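Side-chain contacts in putative uncharacterized protein (Xanthomonas oryzae pv. oryzae, PDB 4KL0), which binds calcium and, as a member of the inosine-uridine nucleoside hydrolase family, probably belongs to the enzymes that hydrolyse N-glycosyl bonds: residues V44-A49 and K81-R86; K50-D55 and L320-A325; A237-I242 and L314-P319; R331-P336 and P358-L363. All coordinates share one frame; numbering follows the deposited sequence.

Contact 1: V44-A49 and K81-R86; sequences VTYTIA and KGVFDR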
loop_
_atom_site.group_PDB
_atom_site.type_symbol
_atom_site.label_atom_id
_atom_site.label_comp_id
_atom_site.label_asym_id
_atom_site.label_seq_id
_atom_site.Cartn_x
_atom_site.Cartn_y
_atom_site.Cartn_z
ATOM N N VAL A 44 -7.033 2.502 1.081
ATOM C CA VAL A 44 -6.640 3.858 1.455
ATOM C C VAL A 44 -5.572 4.369 0.481
ATOM O O VAL A 44 -5.616 5.552 0.057
ATOM C CB VAL A 44 -6.089 3.928 2.914
ATOM C CG1 VAL A 44 -5.755 5.420 3.241
ATOM C CG2 VAL A 44 -7.175 3.383 3.888
ATOM N N THR A 45 -4.663 3.476 0.057
ATOM C CA THR A 45 -3.622 3.901 -0.883
ATOM C C THR A 45 -4.244 4.301 -2.224
ATOM O O THR A 45 -3.811 5.293 -2.840
ATOM C CB THR A 45 -2.609 2.751 -1.113
ATOM O OG1 THR A 45 -2.161 2.291 0.150
ATOM C CG2 THR A 45 -1.418 3.230 -1.942
ATOM N N TYR A 46 -5.242 3.550 -2.719
ATOM C CA TYR A 46 -5.867 3.889 -3.994
ATOM C C TYR A 46 -6.524 5.268 -3.850
ATOM O O TYR A 46 -6.501 6.104 -4.786
ATOM C CB TYR A 46 -6.974 2.891 -4.380
ATOM C CG TYR A 46 -6.575 1.439 -4.454
ATOM C CD1 TYR A 46 -5.237 1.055 -4.556
ATOM C CD2 TYR A 46 -7.518 0.450 -4.411
ATOM C CE1 TYR A 46 -4.868 -0.298 -4.575
ATOM C CE2 TYR A 46 -7.182 -0.879 -4.462
ATOM C CZ TYR A 46 -5.859 -1.264 -4.542
ATOM O OH TYR A 46 -5.583 -2.602 -4.526
ATOM N N THR A 47 -7.138 5.493 -2.665
ATOM C CA THR A 47 -7.844 6.770 -2.396
ATOM C C THR A 47 -6.885 7.970 -2.384
ATOM O O THR A 47 -7.119 8.949 -3.097
ATOM C CB THR A 47 -8.617 6.692 -1.098
ATOM O OG1 THR A 47 -9.542 5.606 -1.199
ATOM C CG2 THR A 47 -9.436 7.958 -0.839
ATOM N N ILE A 48 -5.795 7.886 -1.616
ATOM C CA ILE A 48 -4.833 8.976 -1.744
ATOM C C ILE A 48 -4.176 9.094 -3.106
ATOM O O ILE A 48 -3.843 10.206 -3.500
ATOM C CB ILE A 48 -3.782 9.025 -0.671
ATOM C CG1 ILE A 48 -2.810 7.865 -0.758
ATOM C CG2 ILE A 48 -4.453 9.042 0.755
ATOM C CD1 ILE A 48 -1.532 8.099 0.056
ATOM N N ALA A 49 -4.002 7.985 -3.834
ATOM C CA ALA A 49 -3.473 8.061 -5.201
ATOM C C ALA A 49 -4.409 8.861 -6.095
ATOM O O ALA A 49 -3.927 9.556 -6.991
ATOM C CB ALA A 49 -3.231 6.688 -5.802
ATOM N N LYS A 81 -10.722 -2.690 -9.125
ATOM C CA LYS A 81 -11.252 -1.972 -10.268
ATOM C C LYS A 81 -12.573 -1.272 -9.908
ATOM O O LYS A 81 -12.792 -0.104 -10.293
ATOM C CB LYS A 81 -11.371 -2.953 -11.440
ATOM C CG LYS A 81 -12.005 -2.343 -12.710
ATOM C CD LYS A 81 -11.055 -1.355 -13.334
ATOM C CE LYS A 81 -11.526 -0.927 -14.716
ATOM N NZ LYS A 81 -10.606 0.120 -15.182
ATOM N N GLY A 82 -13.412 -1.942 -9.118
ATOM C CA GLY A 82 -14.590 -1.286 -8.545
ATOM C C GLY A 82 -14.308 -0.007 -7.763
ATOM O O GLY A 82 -15.071 0.976 -7.839
ATOM N N VAL A 83 -13.218 -0.001 -6.991
ATOM C CA VAL A 83 -12.834 1.181 -6.252
ATOM C C VAL A 83 -12.293 2.274 -7.170
ATOM O O VAL A 83 -12.733 3.429 -7.079
ATOM C CB VAL A 83 -11.811 0.837 -5.160
ATOM C CG1 VAL A 83 -11.184 2.123 -4.538
ATOM C CG2 VAL A 83 -12.455 -0.045 -4.076
ATOM N N PHE A 84 -11.429 1.917 -8.125
ATOM C CA PHE A 84 -10.972 2.928 -9.098
ATOM C C PHE A 84 -12.138 3.578 -9.870
ATOM O O PHE A 84 -12.132 4.784 -10.067
ATOM C CB PHE A 84 -9.923 2.345 -10.041
ATOM C CG PHE A 84 -8.663 1.950 -9.348
ATOM C CD1 PHE A 84 -7.973 2.856 -8.530
ATOM C CD2 PHE A 84 -8.175 0.675 -9.523
ATOM C CE1 PHE A 84 -6.782 2.433 -7.869
ATOM C CE2 PHE A 84 -7.004 0.232 -8.883
ATOM C CZ PHE A 84 -6.318 1.134 -8.085
ATOM N N ASP A 85 -13.119 2.764 -10.233
ATOM C CA ASP A 85 -14.321 3.278 -10.921
ATOM C C ASP A 85 -15.056 4.328 -10.064
ATOM O O ASP A 85 -15.420 5.426 -10.534
ATOM C CB ASP A 85 -15.277 2.130 -11.218
ATOM C CG ASP A 85 -14.809 1.213 -12.344
ATOM O OD1 ASP A 85 -13.871 1.552 -13.127
ATOM O OD2 ASP A 85 -15.431 0.130 -12.436
ATOM N N ARG A 86 -15.235 4.028 -8.778
ATOM C CA ARG A 86 -15.925 4.941 -7.816
ATOM C C ARG A 86 -15.096 6.170 -7.419
ATOM O O ARG A 86 -15.598 7.148 -6.865
ATOM C CB ARG A 86 -16.313 4.140 -6.585
ATOM C CG ARG A 86 -17.364 3.113 -6.955
ATOM C CD ARG A 86 -17.638 2.158 -5.799
ATOM N NE ARG A 86 -18.766 1.246 -6.056
ATOM C CZ ARG A 86 -18.718 0.151 -6.814
ATOM N NH1 ARG A 86 -17.645 -0.175 -7.510
ATOM N NH2 ARG A 86 -19.810 -0.606 -6.939
#
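Aromatic contact dominates the meeting of helices 41-54 and 70-86, where Phe84 brings CZ over one face of the Tyr46 ring. Phe84 CZ stands 3.6 Å above the plane of the Tyr46 ring, displaced toward the rim. The two ring planes are inclined at 41°, with centroids 4.6 Å apart, so the pair is oblique, neither a parallel stack nor a T-shaped one. In both residues CG is anti to the carbonyl carbon (chi1 -56° in Tyr46 and -65° in Phe84), and the two side chains run roughly perpendicular. The closest approach falls at the root of the tyrosine, where Phe84 CE1 lies 3.5 Å from Tyr46 CB.

Aliphatic packing adds a second, smaller patch. Val83 CG1 sits near the plane of the tyrosine ring at its edge, 4.0 Å from Tyr46 CD2, so that Val83 and Phe84 cover an edge and a face of one ring.

Polar bonds lie to the side of this buried contact. Tyr46 OH is hydrogen-bonded to Thr34 OG1, which helps fix the ring that Phe84 covers. On the other helix, Arg86 turns back to give a bond from NH1 to Gly82 O (2.8 Å); this donor and Arg86 N reach the carbonyl from opposite faces of its plane.

The nearest atoms of the side chains of Tyr46 and the calcium ligand Asp42 are about 4 Å apart. Helix 41-54 is packed between helix 70-86, met through Tyr46, and helix 317-325, met through Val44 and Thr45, while Thr34 is the last residue of strand 28-34 of the mixed sheet.

Contact 2: K50-D55 and L320-A325; sequences KQLQAD and LTLLAA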
loop_
_atom_site.group_PDB
_atom_site.type_symbol
_atom_site.label_atom_id
_atom_site.label_comp_id
_atom_site.label_asym_id
_atom_site.label_seq_id
_atom_site.Cartn_x
_atom_site.Cartn_y
_atom_site.Cartn_z
ATOM N N LYS A 50 -5.721 8.748 -5.899
ATOM C CA LYS A 50 -6.638 9.557 -6.713
ATOM C C LYS A 50 -6.333 11.031 -6.596
ATOM O O LYS A 50 -6.272 11.717 -7.630
ATOM C CB LYS A 50 -8.097 9.308 -6.320
ATOM C CG LYS A 50 -9.069 10.357 -6.780
ATOM C CD LYS A 50 -9.109 10.461 -8.292
ATOM C CE LYS A 50 -10.065 11.624 -8.643
ATOM N NZ LYS A 50 -11.314 11.589 -7.775
ATOM N N GLN A 51 -6.096 11.522 -5.375
ATOM C CA GLN A 51 -5.824 12.937 -5.203
ATOM C C GLN A 51 -4.443 13.278 -5.743
ATOM O O GLN A 51 -4.230 14.342 -6.334
ATOM C CB GLN A 51 -5.925 13.359 -3.734
ATOM C CG GLN A 51 -5.769 14.864 -3.572
ATOM C CD GLN A 51 -6.841 15.664 -4.244
ATOM O OE1 GLN A 51 -7.973 15.187 -4.510
ATOM N NE2 GLN A 51 -6.493 16.907 -4.535
ATOM N N LEU A 52 -3.470 12.395 -5.527
ATOM C CA LEU A 52 -2.153 12.659 -6.059
ATOM C C LEU A 52 -2.175 12.702 -7.582
ATOM O O LEU A 52 -1.403 13.456 -8.176
ATOM C CB LEU A 52 -1.138 11.644 -5.516
ATOM C CG LEU A 52 -0.890 11.848 -4.034
ATOM C CD1 LEU A 52 -0.293 10.528 -3.473
ATOM C CD2 LEU A 52 0.042 13.064 -3.704
ATOM N N GLN A 53 -3.015 11.890 -8.219
ATOM C CA GLN A 53 -3.162 11.945 -9.674
ATOM C C GLN A 53 -3.868 13.229 -10.069
ATOM O O GLN A 53 -3.421 13.934 -11.005
ATOM C CB GLN A 53 -3.971 10.734 -10.171
ATOM C CG GLN A 53 -4.090 10.683 -11.679
ATOM C CD GLN A 53 -4.268 9.295 -12.209
ATOM O OE1 GLN A 53 -3.729 8.314 -11.630
ATOM N NE2 GLN A 53 -5.073 9.156 -13.286
ATOM N N ALA A 54 -4.969 13.543 -9.404
ATOM C CA ALA A 54 -5.680 14.793 -9.722
ATOM C C ALA A 54 -4.755 16.001 -9.619
ATOM O O ALA A 54 -4.887 16.967 -10.395
ATOM C CB ALA A 54 -6.897 14.984 -8.789
ATOM N N ASP A 55 -3.809 15.968 -8.695
ATOM C CA ASP A 55 -2.855 17.073 -8.529
ATOM C C ASP A 55 -1.543 16.982 -9.336
ATOM O O ASP A 55 -0.676 17.858 -9.181
ATOM C CB ASP A 55 -2.540 17.328 -7.045
ATOM C CG ASP A 55 -3.735 17.892 -6.280
ATOM O OD1 ASP A 55 -4.698 18.396 -6.962
ATOM O OD2 ASP A 55 -3.732 17.842 -5.016
ATOM N N LEU A 320 1.601 5.224 3.449
ATOM C CA LEU A 320 2.887 5.838 3.698
ATOM C C LEU A 320 3.925 5.391 2.682
ATOM O O LEU A 320 4.830 6.151 2.343
ATOM C CB LEU A 320 3.375 5.506 5.108
ATOM C CG LEU A 320 2.588 6.286 6.163
ATOM C CD1 LEU A 320 2.846 5.658 7.578
ATOM C CD2 LEU A 320 3.021 7.760 6.188
ATOM N N THR A 321 3.852 4.145 2.234
ATOM C CA THR A 321 4.799 3.636 1.217
ATOM C C THR A 321 4.672 4.439 -0.073
ATOM O O THR A 321 5.670 4.824 -0.669
ATOM C CB THR A 321 4.544 2.133 0.979
ATOM O OG1 THR A 321 4.725 1.469 2.237
ATOM C CG2 THR A 321 5.503 1.547 -0.020
ATOM N N LEU A 322 3.427 4.680 -0.480
ATOM C CA LEU A 322 3.196 5.522 -1.636
ATOM C C LEU A 322 3.742 6.948 -1.437
ATOM O O LEU A 322 4.423 7.477 -2.366
ATOM C CB LEU A 322 1.695 5.521 -2.001
ATOM C CG LEU A 322 1.407 6.463 -3.198
ATOM C CD1 LEU A 322 2.114 5.936 -4.427
ATOM C CD2 LEU A 322 -0.076 6.533 -3.468
ATOM N N LEU A 323 3.521 7.526 -0.268
ATOM C CA LEU A 323 4.051 8.859 0.022
ATOM C C LEU A 323 5.573 8.811 -0.049
ATOM O O LEU A 323 6.219 9.753 -0.544
ATOM C CB LEU A 323 3.556 9.387 1.364
ATOM C CG LEU A 323 2.032 9.644 1.454
ATOM C CD1 LEU A 323 1.690 10.320 2.777
ATOM C CD2 LEU A 323 1.542 10.559 0.321
ATOM N N ALA A 324 6.157 7.700 0.394
ATOM C CA ALA A 324 7.620 7.573 0.329
ATOM C C ALA A 324 8.175 7.403 -1.083
ATOM O O ALA A 324 9.387 7.628 -1.303
ATOM C CB ALA A 324 8.087 6.409 1.285
ATOM N N ALA A 325 7.321 7.006 -2.054
ATOM C CA ALA A 325 7.707 6.696 -3.408
ATOM C C ALA A 325 7.776 7.909 -4.309
ATOM O O ALA A 325 8.357 7.811 -5.404
ATOM C CB ALA A 325 6.677 5.696 -4.027
#
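Leu52 pushes its CD1 methyl against two leucines in succession, Leu322 and Leu323, and is the one residue of 50-55 that carries the contact. With Leu322 the meeting is tip to tip: Leu52 CD1 and Leu322 CD2 are 4.0 Å apart. With CG anti to the backbone N (chi1 178°), Leu322 points CD2 at Leu52. Leu323 starts out along the flank of its helix, but its CD2 methyl still comes within 4.2 Å of Leu52 CD1.

All three leucines are buried and the contact is purely apolar; its closest approaches are between methyl groups. The helices stay well separated here, the nearest CA atoms, of Leu52 and Leu323, being 9.5 Å apart. At the end of helix 41-54, Gln51 NE2 donates to Asp55 OD2 (3.0 Å) from above the carboxylate plane, and Asp55 also forms a salt bridge with Arg20.

Other apolar groups enclose the three side chains. Leu58 of strand 58-65 touches both Leu52 and Leu322, while helix 358-372 supplies Leu368 against Leu52 and Leu365 against Leu323, so the contact is bordered by strand 58-65 and helix 358-372.

Contact 3: A237-I242 and L314-P319; sequences AFYEGI and LNLYDP. With CA (calcium ion), chain B.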
loop_
_atom_site.group_PDB
_atom_site.type_symbol
_atom_site.label_atom_id
_atom_site.label_comp_id
_atom_site.label_asym_id
_atom_site.label_seq_id
_atom_site.Cartn_x
_atom_site.Cartn_y
_atom_site.Cartn_z
ATOM N N ALA A 237 -10.888 9.027 13.745
ATOM C CA ALA A 237 -11.486 10.191 13.102
ATOM C C ALA A 237 -11.080 10.236 11.641
ATOM O O ALA A 237 -11.825 10.840 10.812
ATOM C CB ALA A 237 -11.083 11.501 13.826
ATOM N N PHE A 238 -9.911 9.655 11.334
ATOM C CA PHE A 238 -9.454 9.539 9.923
ATOM C C PHE A 238 -10.519 8.828 9.092
ATOM O O PHE A 238 -10.921 9.342 8.037
ATOM C CB PHE A 238 -8.058 8.893 9.773
ATOM C CG PHE A 238 -7.689 8.572 8.326
ATOM C CD1 PHE A 238 -7.056 9.529 7.536
ATOM C CD2 PHE A 238 -8.004 7.334 7.778
ATOM C CE1 PHE A 238 -6.735 9.250 6.215
ATOM C CE2 PHE A 238 -7.682 7.041 6.491
ATOM C CZ PHE A 238 -7.035 8.012 5.691
ATOM N N TYR A 239 -11.015 7.688 9.582
ATOM C CA TYR A 239 -12.009 6.878 8.879
ATOM C C TYR A 239 -13.399 7.494 8.988
ATOM O O TYR A 239 -14.214 7.367 8.078
ATOM C CB TYR A 239 -12.034 5.457 9.448
ATOM C CG TYR A 239 -10.758 4.685 9.029
ATOM C CD1 TYR A 239 -10.702 4.100 7.788
ATOM C CD2 TYR A 239 -9.636 4.576 9.869
ATOM C CE1 TYR A 239 -9.600 3.426 7.356
ATOM C CE2 TYR A 239 -8.493 3.899 9.445
ATOM C CZ TYR A 239 -8.497 3.347 8.155
ATOM O OH TYR A 239 -7.448 2.652 7.656
ATOM N N GLU A 240 -13.694 8.142 10.129
ATOM C CA GLU A 240 -15.010 8.736 10.269
ATOM C C GLU A 240 -15.106 9.959 9.378
ATOM O O GLU A 240 -16.100 10.117 8.713
ATOM C CB GLU A 240 -15.354 9.072 11.734
ATOM C CG GLU A 240 -15.433 7.812 12.675
ATOM C CD GLU A 240 -16.652 6.921 12.498
ATOM O OE1 GLU A 240 -17.545 7.211 11.666
ATOM O OE2 GLU A 240 -16.743 5.885 13.199
ATOM N N GLY A 241 -14.024 10.723 9.302
ATOM C CA GLY A 241 -13.910 11.854 8.368
ATOM C C GLY A 241 -14.164 11.527 6.916
ATOM O O GLY A 241 -14.813 12.280 6.190
ATOM N N ILE A 242 -13.667 10.379 6.467
ATOM C CA ILE A 242 -13.818 10.055 5.052
ATOM C C ILE A 242 -15.150 9.395 4.727
ATOM O O ILE A 242 -15.545 9.330 3.564
ATOM C CB ILE A 242 -12.643 9.188 4.460
ATOM C CG1 ILE A 242 -12.447 7.875 5.227
ATOM C CG2 ILE A 242 -11.346 9.987 4.488
ATOM C CD1 ILE A 242 -11.254 7.112 4.648
ATOM N N LEU A 314 -4.161 3.862 14.563
ATOM C CA LEU A 314 -4.450 2.889 13.503
ATOM C C LEU A 314 -3.340 3.051 12.436
ATOM O O LEU A 314 -3.133 4.166 11.895
ATOM C CB LEU A 314 -5.837 3.122 12.884
ATOM C CG LEU A 314 -6.980 2.953 13.906
ATOM C CD1 LEU A 314 -8.220 3.595 13.325
ATOM C CD2 LEU A 314 -7.182 1.449 14.302
ATOM N N ASN A 315 -2.633 1.957 12.117
ATOM C CA ASN A 315 -1.514 2.076 11.169
ATOM C C ASN A 315 -1.905 2.142 9.680
ATOM O O ASN A 315 -2.845 1.422 9.258
ATOM C CB ASN A 315 -0.569 0.914 11.396
ATOM C CG ASN A 315 0.020 0.937 12.782
ATOM O OD1 ASN A 315 0.261 2.016 13.358
ATOM N ND2 ASN A 315 0.285 -0.249 13.328
ATOM N N LEU A 316 -1.250 3.024 8.921
ATOM C CA LEU A 316 -1.446 3.108 7.443
ATOM C C LEU A 316 -0.140 2.762 6.685
ATOM O O LEU A 316 0.557 3.626 6.125
ATOM C CB LEU A 316 -1.953 4.509 7.013
ATOM C CG LEU A 316 -3.378 4.822 7.468
ATOM C CD1 LEU A 316 -3.835 6.286 7.120
ATOM C CD2 LEU A 316 -4.355 3.715 6.957
ATOM N N TYR A 317 0.182 1.482 6.585
ATOM C CA TYR A 317 1.480 1.124 6.060
ATOM C C TYR A 317 1.594 1.420 4.586
ATOM O O TYR A 317 2.557 1.989 4.119
ATOM C CB TYR A 317 1.716 -0.395 6.219
ATOM C CG TYR A 317 1.477 -0.916 7.618
ATOM C CD1 TYR A 317 2.461 -0.813 8.583
ATOM C CD2 TYR A 317 0.270 -1.530 7.944
ATOM C CE1 TYR A 317 2.247 -1.301 9.880
ATOM C CE2 TYR A 317 0.030 -2.010 9.231
ATOM C CZ TYR A 317 1.025 -1.890 10.181
ATOM O OH TYR A 317 0.800 -2.388 11.464
ATOM N N ASP A 318 0.580 1.023 3.845
ATOM C CA ASP A 318 0.683 1.156 2.410
ATOM C C ASP A 318 0.569 2.615 1.908
ATOM O O ASP A 318 1.287 3.011 0.963
ATOM C CB ASP A 318 -0.358 0.256 1.736
ATOM C CG ASP A 318 -0.061 -1.212 1.926
ATOM O OD1 ASP A 318 1.038 -1.584 2.379
ATOM O OD2 ASP A 318 -0.911 -2.065 1.586
ATOM N N PRO A 319 -0.311 3.426 2.501
ATOM C CA PRO A 319 -0.350 4.819 2.051
ATOM C C PRO A 319 0.962 5.509 2.321
ATOM O O PRO A 319 1.396 6.292 1.477
ATOM C CB PRO A 319 -1.412 5.419 2.964
ATOM C CG PRO A 319 -2.366 4.307 3.148
ATOM C CD PRO A 319 -1.490 3.079 3.325
HETATM CA CA CA B . -1.131 -4.404 1.186
HETATM O O HOH W 1 -5.659 1.846 9.439
HETATM O O HOH W 2 0.987 -4.074 2.822
HETATM O O HOH W 3 -1.969 -4.450 3.526
HETATM O O HOH W 4 -0.251 -6.656 2.130
#
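Tyr239 OH comes within 3.3 Å of the Leu316 CD2 methyl, a close approach of a polar atom to an apolar one, while the hydroxyl donates to a water. That water accepts from Tyr239 OH at 2.7 Å and donates to Asn315 O, so the phenol is tied through it to the backbone of 314-319. The side chains of Tyr239 and Leu316 run antiparallel, each passing alongside the other. Further back along the ring, Leu314 CD1 rests obliquely against CD2 and CE2 of Tyr239, 3.9 Å from each.

Leu316 also meets the neighbouring aromatic residue with its other methyl. CD1 lies over one face of the Phe238 ring in a CH-pi contact, 4.1 Å from the centroid and 18° off the ring normal. Phe238 has CG anti to the backbone N (chi1 171°) and Tyr239 has it anti to the carbonyl carbon, so the two rings leave the helix in different directions, and Leu316 meets one with each methyl. Within the helix the rings still touch, with Phe238 CD2 over the centre of the Tyr239 face.

Leu316 occupies the N-cap position of helix 317-325, and two residues on Asp318 binds calcium through OD2 at 2.4 Å. Its OD1 accepts a hydrogen bond from one of the three metal-bound waters, so both carboxylate oxygens serve the site. Asp35, Asp42 and the carbonyl of Ile151 complete the protein ligands. Such a calcium centre, built largely from aspartates, is characteristic of the nucleoside hydrolase family, to which the sequence assigns this protein, and here the aromatic pair of helix 236-243 packs against the segment leading into one of its ligands.

Contact 4: R331-P336 and P358-L363; sequences RLLFQP and PEKARL
Leu333 packs tightly against the backbone of helix 358-372, with both methyls resting against Ala361. CD2 lies 3.5 Å from Ala361 N and CD1 lies 3.8 Å from Ala361 CB. The small alanine side chain lets the backbones approach to 6.2 Å between the CA atoms of these two residues. In Leu333, chi1 of -55° and an extended chi2 together carry both methyls to the helix although the side chain sets out along the flank. Leu333 CB also lies over the centre of one face of the Phe334 ring.

Lys360 and Leu332, both partly exposed, form the looser side. The lysine CG, anti to the backbone N, lies 3.8 Å from Leu333 CD2; bends at chi2 and chi3 then bring CE to 4.2 Å from Leu332 CG, the lysine passing crosswise to the leucine. Its ammonium group continues past the contact to a salt bridge with Glu18 of helix 10-20.

Across the two segments, then, the contact is held by aliphatic packing, including the methylenes of a lysine. The charge at the end of that lysine is met by Glu18, so one side chain joins apolar packing to a salt bridge and links three helices.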
loop_
_atom_site.group_PDB
_atom_site.type_symbol
_atom_site.label_atom_id
_atom_site.label_comp_id
_atom_site.label_asym_id
_atom_site.label_seq_id
_atom_site.Cartn_x
_atom_site.Cartn_y
_atom_site.Cartn_z
ATOM N N ARG A 331 9.913 14.263 0.323
ATOM C CA ARG A 331 10.804 15.298 0.853
ATOM C C ARG A 331 10.102 16.098 1.942
ATOM O O ARG A 331 10.734 16.688 2.808
ATOM C CB ARG A 331 11.381 16.168 -0.274
ATOM C CG ARG A 331 12.350 15.363 -1.183
ATOM C CD ARG A 331 12.890 16.191 -2.377
ATOM N NE ARG A 331 13.673 15.383 -3.324
ATOM C CZ ARG A 331 13.532 15.424 -4.655
ATOM N NH1 ARG A 331 12.631 16.240 -5.212
ATOM N NH2 ARG A 331 14.291 14.649 -5.434
ATOM N N LEU A 332 8.783 16.096 1.924
ATOM C CA LEU A 332 8.007 16.716 2.962
ATOM C C LEU A 332 8.084 15.949 4.294
ATOM O O LEU A 332 8.057 16.562 5.369
ATOM C CB LEU A 332 6.551 16.768 2.499
ATOM C CG LEU A 332 5.700 18.010 2.699
ATOM C CD1 LEU A 332 6.391 19.209 2.098
ATOM C CD2 LEU A 332 4.320 17.773 2.080
ATOM N N LEU A 333 8.135 14.611 4.237
ATOM C CA LEU A 333 7.859 13.831 5.441
ATOM C C LEU A 333 9.025 12.991 5.930
ATOM O O LEU A 333 9.068 12.646 7.121
ATOM C CB LEU A 333 6.661 12.876 5.189
ATOM C CG LEU A 333 5.349 13.507 4.706
ATOM C CD1 LEU A 333 4.373 12.367 4.423
ATOM C CD2 LEU A 333 4.751 14.470 5.728
ATOM N N PHE A 334 9.924 12.610 5.030
ATOM C CA PHE A 334 10.888 11.554 5.324
ATOM C C PHE A 334 12.337 11.938 5.068
ATOM O O PHE A 334 12.664 12.770 4.222
ATOM C CB PHE A 334 10.623 10.291 4.496
ATOM C CG PHE A 334 9.212 9.805 4.533
ATOM C CD1 PHE A 334 8.680 9.221 5.661
ATOM C CD2 PHE A 334 8.419 9.852 3.367
ATOM C CE1 PHE A 334 7.363 8.783 5.661
ATOM C CE2 PHE A 334 7.128 9.352 3.354
ATOM C CZ PHE A 334 6.590 8.848 4.490
ATOM N N GLN A 335 13.220 11.277 5.807
ATOM C CA GLN A 335 14.643 11.382 5.569
ATOM C C GLN A 335 15.191 9.950 5.564
ATOM O O GLN A 335 15.709 9.485 6.592
ATOM C CB GLN A 335 15.252 12.169 6.717
ATOM C CG GLN A 335 16.691 12.513 6.597
ATOM C CD GLN A 335 17.181 13.244 7.869
ATOM O OE1 GLN A 335 16.559 14.230 8.311
ATOM N NE2 GLN A 335 18.272 12.727 8.481
ATOM N N PRO A 336 15.038 9.228 4.428
ATOM C CA PRO A 336 15.443 7.818 4.318
ATOM C C PRO A 336 16.916 7.641 4.665
ATOM O O PRO A 336 17.739 8.525 4.403
ATOM C CB PRO A 336 15.224 7.505 2.829
ATOM C CG PRO A 336 14.086 8.435 2.439
ATOM C CD PRO A 336 14.427 9.725 3.181
ATOM N N PRO A 358 5.815 13.254 11.597
ATOM C CA PRO A 358 4.645 12.382 11.691
ATOM C C PRO A 358 3.307 13.086 11.823
ATOM O O PRO A 358 2.316 12.527 11.327
ATOM C CB PRO A 358 4.944 11.515 12.927
ATOM C CG PRO A 358 5.868 12.325 13.722
ATOM C CD PRO A 358 6.653 13.186 12.809
ATOM N N GLU A 359 3.221 14.249 12.484
ATOM C CA GLU A 359 1.888 14.882 12.594
ATOM C C GLU A 359 1.512 15.467 11.237
ATOM O O GLU A 359 0.341 15.462 10.854
ATOM C CB GLU A 359 1.773 15.925 13.729
ATOM C CG GLU A 359 0.394 16.650 13.809
ATOM C CD GLU A 359 -0.867 15.726 13.851
ATOM O OE1 GLU A 359 -1.846 16.053 13.124
ATOM O OE2 GLU A 359 -0.911 14.712 14.619
ATOM N N LYS A 360 2.517 15.918 10.487
ATOM C CA LYS A 360 2.261 16.370 9.130
ATOM C C LYS A 360 1.872 15.191 8.200
ATOM O O LYS A 360 1.018 15.345 7.349
ATOM C CB LYS A 360 3.455 17.129 8.555
ATOM C CG LYS A 360 3.218 17.636 7.118
ATOM C CD LYS A 360 3.730 19.014 6.909
ATOM C CE LYS A 360 5.208 19.078 6.728
ATOM N NZ LYS A 360 5.608 20.531 6.669
ATOM N N ALA A 361 2.535 14.055 8.358
ATOM C CA ALA A 361 2.124 12.854 7.615
ATOM C C ALA A 361 0.671 12.496 7.906
ATOM O O ALA A 361 -0.117 12.174 6.983
ATOM C CB ALA A 361 3.070 11.675 7.932
ATOM N N ARG A 362 0.280 12.514 9.184
ATOM C CA ARG A 362 -1.122 12.267 9.544
ATOM C C ARG A 362 -2.084 13.253 8.864
ATOM O O ARG A 362 -3.122 12.856 8.318
ATOM C CB ARG A 362 -1.326 12.392 11.058
ATOM C CG ARG A 362 -0.730 11.272 11.903
ATOM C CD ARG A 362 -1.203 11.443 13.379
ATOM N NE ARG A 362 -0.435 10.549 14.250
ATOM C CZ ARG A 362 0.652 10.905 14.933
ATOM N NH1 ARG A 362 1.105 12.167 14.876
ATOM N NH2 ARG A 362 1.278 9.998 15.690
ATOM N N LEU A 363 -1.727 14.548 8.895
ATOM C CA LEU A 363 -2.583 15.607 8.380
ATOM C C LEU A 363 -2.659 15.533 6.837
ATOM O O LEU A 363 -3.730 15.638 6.229
ATOM C CB LEU A 363 -2.009 16.964 8.831
ATOM C CG LEU A 363 -2.929 18.152 8.961
ATOM C CD1 LEU A 363 -4.048 17.838 9.936
ATOM C CD2 LEU A 363 -2.078 19.305 9.475
#

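Overall arrangement
Helix 41-54 is the first of the contacting elements along the chain, and contact 1 closes a short loop from it through strand 58-65 to helix 70-86. Contact 2 starts on the same helix just beyond and closes the longest loop, reaching helix 317-325; its segments alternate with those of contact 1, so the two cross. Contact 3 is nested inside that long loop, tying helix 236-243 to the start of helix 317-325. Contact 4 follows in series and joins helix 327-333 to the C-terminal helix 358-372. Thr45 and Ile48 link contact 1 to contacts 2 and 3, and Leu323 touches Leu333 and Phe334, linking contacts 2 and 4.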